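Local coordinates for protein peroxisomal acyl-coenzyme A oxidase 1 (Arabidopsis thaliana, PDB 1W07) that uses FAD and molecular oxygen to desaturate long- and medium-chain acyl-CoAs to 2-trans-enoyl-CoAs in peroxisomal beta-oxidation, releasing hydrogen peroxide, at residues W353-T356 against D357-R361. The protein carries 1 engineered substitution. Numbering follows the deposited sequence.
Sequences WLYT and DVTER
W353 and D357, one helical turn apart, project together from the helix. The six-membered part of the indole runs alongside the carboxylate, CZ2 of W353 standing 4.1 Å from OD2 of D357, and the two planes are only 16° apart; D357 CB lies over one ring face, near its rim. The backbone bond from D357 N to W353 O is nearly straight (169°). D357 is also engaged further along the helix: its OD1 receives R361 NE in a salt bridge whose hydrogen bond is weak, while R361 NH1 pairs with D366.

L354, on the buried side, sends CD1 against CG2 of V358 at 3.5 Å, closer than carbons normally rest.

At Y355 the carbonyl oxygen accepts two bonds from opposite faces of its plane, from T359 N at 2.9 Å and from T359 OG1 at 2.7 Å. OG1 of T359 lies beside its own backbone N, anti to the carbonyl carbon, which lets both donors reach the one oxygen. The hydroxyl stands 38° out of that plane, off the lone-pair direction. OG1 of T359 also sits over one face of the phenol ring, offset to the rim and 3.3 Å from CE1 of Y355. With an alanine here the carbonyl would remain, but the T359 hydroxyl is likely to lose its ring cover on this side and Y283 to be left without this aromatic neighbour.

T356 and E360 also project together, though the placement of the E360 side chain is doubtful.

These four pairs are i to i+4 contacts, backbone bonds included, near the C-terminal end of helix 328-363, in the C-alpha1 domain. W353 packs against W350 on its own helix, whereas Y355 meets the ring of Y283 from the neighbouring helix 278-309.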
loop_
_atom_site.group_PDB
_atom_site.type_symbol
_atom_site.label_atom_id
_atom_site.label_comp_id
_atom_site.label_asym_id
_atom_site.label_seq_id
_atom_site.Cartn_x
_atom_site.Cartn_y
_atom_site.Cartn_z
ATOM N N TRP B 353 -5.877 -27.367 -12.914
ATOM C CA TRP B 353 -6.316 -28.757 -12.936
ATOM C C TRP B 353 -7.751 -28.826 -12.405
ATOM O O TRP B 353 -8.588 -29.548 -12.941
ATOM C CB TRP B 353 -5.401 -29.619 -12.056
ATOM C CG TRP B 353 -5.945 -31.000 -11.812
ATOM C CD1 TRP B 353 -5.845 -32.083 -12.642
ATOM C CD2 TRP B 353 -6.775 -31.411 -10.720
ATOM N NE1 TRP B 353 -6.572 -33.135 -12.137
ATOM C CE2 TRP B 353 -7.152 -32.751 -10.958
ATOM C CE3 TRP B 353 -7.243 -30.772 -9.562
ATOM C CZ2 TRP B 353 -7.975 -33.466 -10.082
ATOM C CZ3 TRP B 353 -8.067 -31.484 -8.686
ATOM C CH2 TRP B 353 -8.423 -32.819 -8.954
ATOM N N LEU B 354 -8.022 -28.067 -11.348
ATOM C CA LEU B 354 -9.346 -28.031 -10.748
ATOM C C LEU B 354 -10.376 -27.483 -11.730
ATOM O O LEU B 354 -11.497 -27.991 -11.823
ATOM C CB LEU B 354 -9.328 -27.159 -9.494
ATOM C CG LEU B 354 -10.663 -26.988 -8.770
ATOM C CD1 LEU B 354 -11.204 -28.355 -8.390
ATOM C CD2 LEU B 354 -10.473 -26.117 -7.538
ATOM N N TYR B 355 -9.995 -26.437 -12.456
ATOM C CA TYR B 355 -10.891 -25.835 -13.430
ATOM C C TYR B 355 -11.397 -26.891 -14.396
ATOM O O TYR B 355 -12.599 -27.012 -14.624
ATOM C CB TYR B 355 -10.178 -24.749 -14.224
ATOM C CG TYR B 355 -10.918 -24.387 -15.493
ATOM C CD1 TYR B 355 -12.159 -23.762 -15.437
ATOM C CD2 TYR B 355 -10.389 -24.692 -16.744
ATOM C CE1 TYR B 355 -12.859 -23.444 -16.593
ATOM C CE2 TYR B 355 -11.082 -24.385 -17.919
ATOM C CZ TYR B 355 -12.322 -23.757 -17.830
ATOM O OH TYR B 355 -13.040 -23.449 -18.961
ATOM N N THR B 356 -10.466 -27.647 -14.972
ATOM C CA THR B 356 -10.802 -28.712 -15.913
ATOM C C THR B 356 -11.695 -29.753 -15.237
ATOM O O THR B 356 -12.820 -29.991 -15.665
ATOM C CB THR B 356 -9.536 -29.427 -16.404
ATOM O OG1 THR B 356 -8.581 -28.462 -16.864
ATOM C CG2 THR B 356 -9.876 -30.369 -17.538
ATOM N N ASP B 357 -11.181 -30.371 -14.178
ATOM C CA ASP B 357 -11.928 -31.391 -13.452
ATOM C C ASP B 357 -13.374 -30.967 -13.195
ATOM O O ASP B 357 -14.302 -31.720 -13.486
ATOM C CB ASP B 357 -11.236 -31.709 -12.123
ATOM C CG ASP B 357 -11.837 -32.920 -11.425
ATOM O OD1 ASP B 357 -12.576 -32.745 -10.428
ATOM O OD2 ASP B 357 -11.567 -34.053 -11.879
ATOM N N VAL B 358 -13.559 -29.763 -12.654
ATOM C CA VAL B 358 -14.895 -29.256 -12.356
ATOM C C VAL B 358 -15.702 -29.098 -13.640
ATOM O O VAL B 358 -16.887 -29.422 -13.685
ATOM C CB VAL B 358 -14.840 -27.889 -11.622
ATOM C CG1 VAL B 358 -16.241 -27.398 -11.330
ATOM C CG2 VAL B 358 -14.094 -28.029 -10.321
ATOM N N THR B 359 -15.049 -28.603 -14.683
ATOM C CA THR B 359 -15.695 -28.410 -15.971
ATOM C C THR B 359 -16.131 -29.752 -16.563
ATOM O O THR B 359 -17.240 -29.888 -17.090
ATOM C CB THR B 359 -14.740 -27.702 -16.960
ATOM O OG1 THR B 359 -14.428 -26.396 -16.465
ATOM C CG2 THR B 359 -15.377 -27.580 -18.331
ATOM N N GLU B 360 -15.252 -30.746 -16.470
ATOM C CA GLU B 360 -15.536 -32.079 -16.988
ATOM C C GLU B 360 -16.783 -32.648 -16.324
ATOM O O GLU B 360 -17.809 -32.851 -16.977
ATOM C CB GLU B 360 -14.372 -33.022 -16.708
ATOM C CG GLU B 360 -13.003 -32.492 -17.074
ATOM C CD GLU B 360 -12.699 -32.608 -18.542
ATOM O OE1 GLU B 360 -11.508 -32.788 -18.870
ATOM O OE2 GLU B 360 -13.637 -32.513 -19.363
ATOM N N ARG B 361 -16.683 -32.911 -15.024
ATOM C CA ARG B 361 -17.795 -33.468 -14.264
ATOM C C ARG B 361 -19.059 -32.652 -14.440
ATOM O O ARG B 361 -20.160 -33.200 -14.471
ATOM C CB ARG B 361 -17.432 -33.557 -12.779
ATOM C CG ARG B 361 -16.952 -32.253 -12.201
ATOM C CD ARG B 361 -16.519 -32.445 -10.768
ATOM N NE ARG B 361 -15.553 -33.533 -10.626
ATOM C CZ ARG B 361 -15.751 -34.603 -9.860
ATOM N NH1 ARG B 361 -16.880 -34.724 -9.173
ATOM N NH2 ARG B 361 -14.821 -35.542 -9.768
#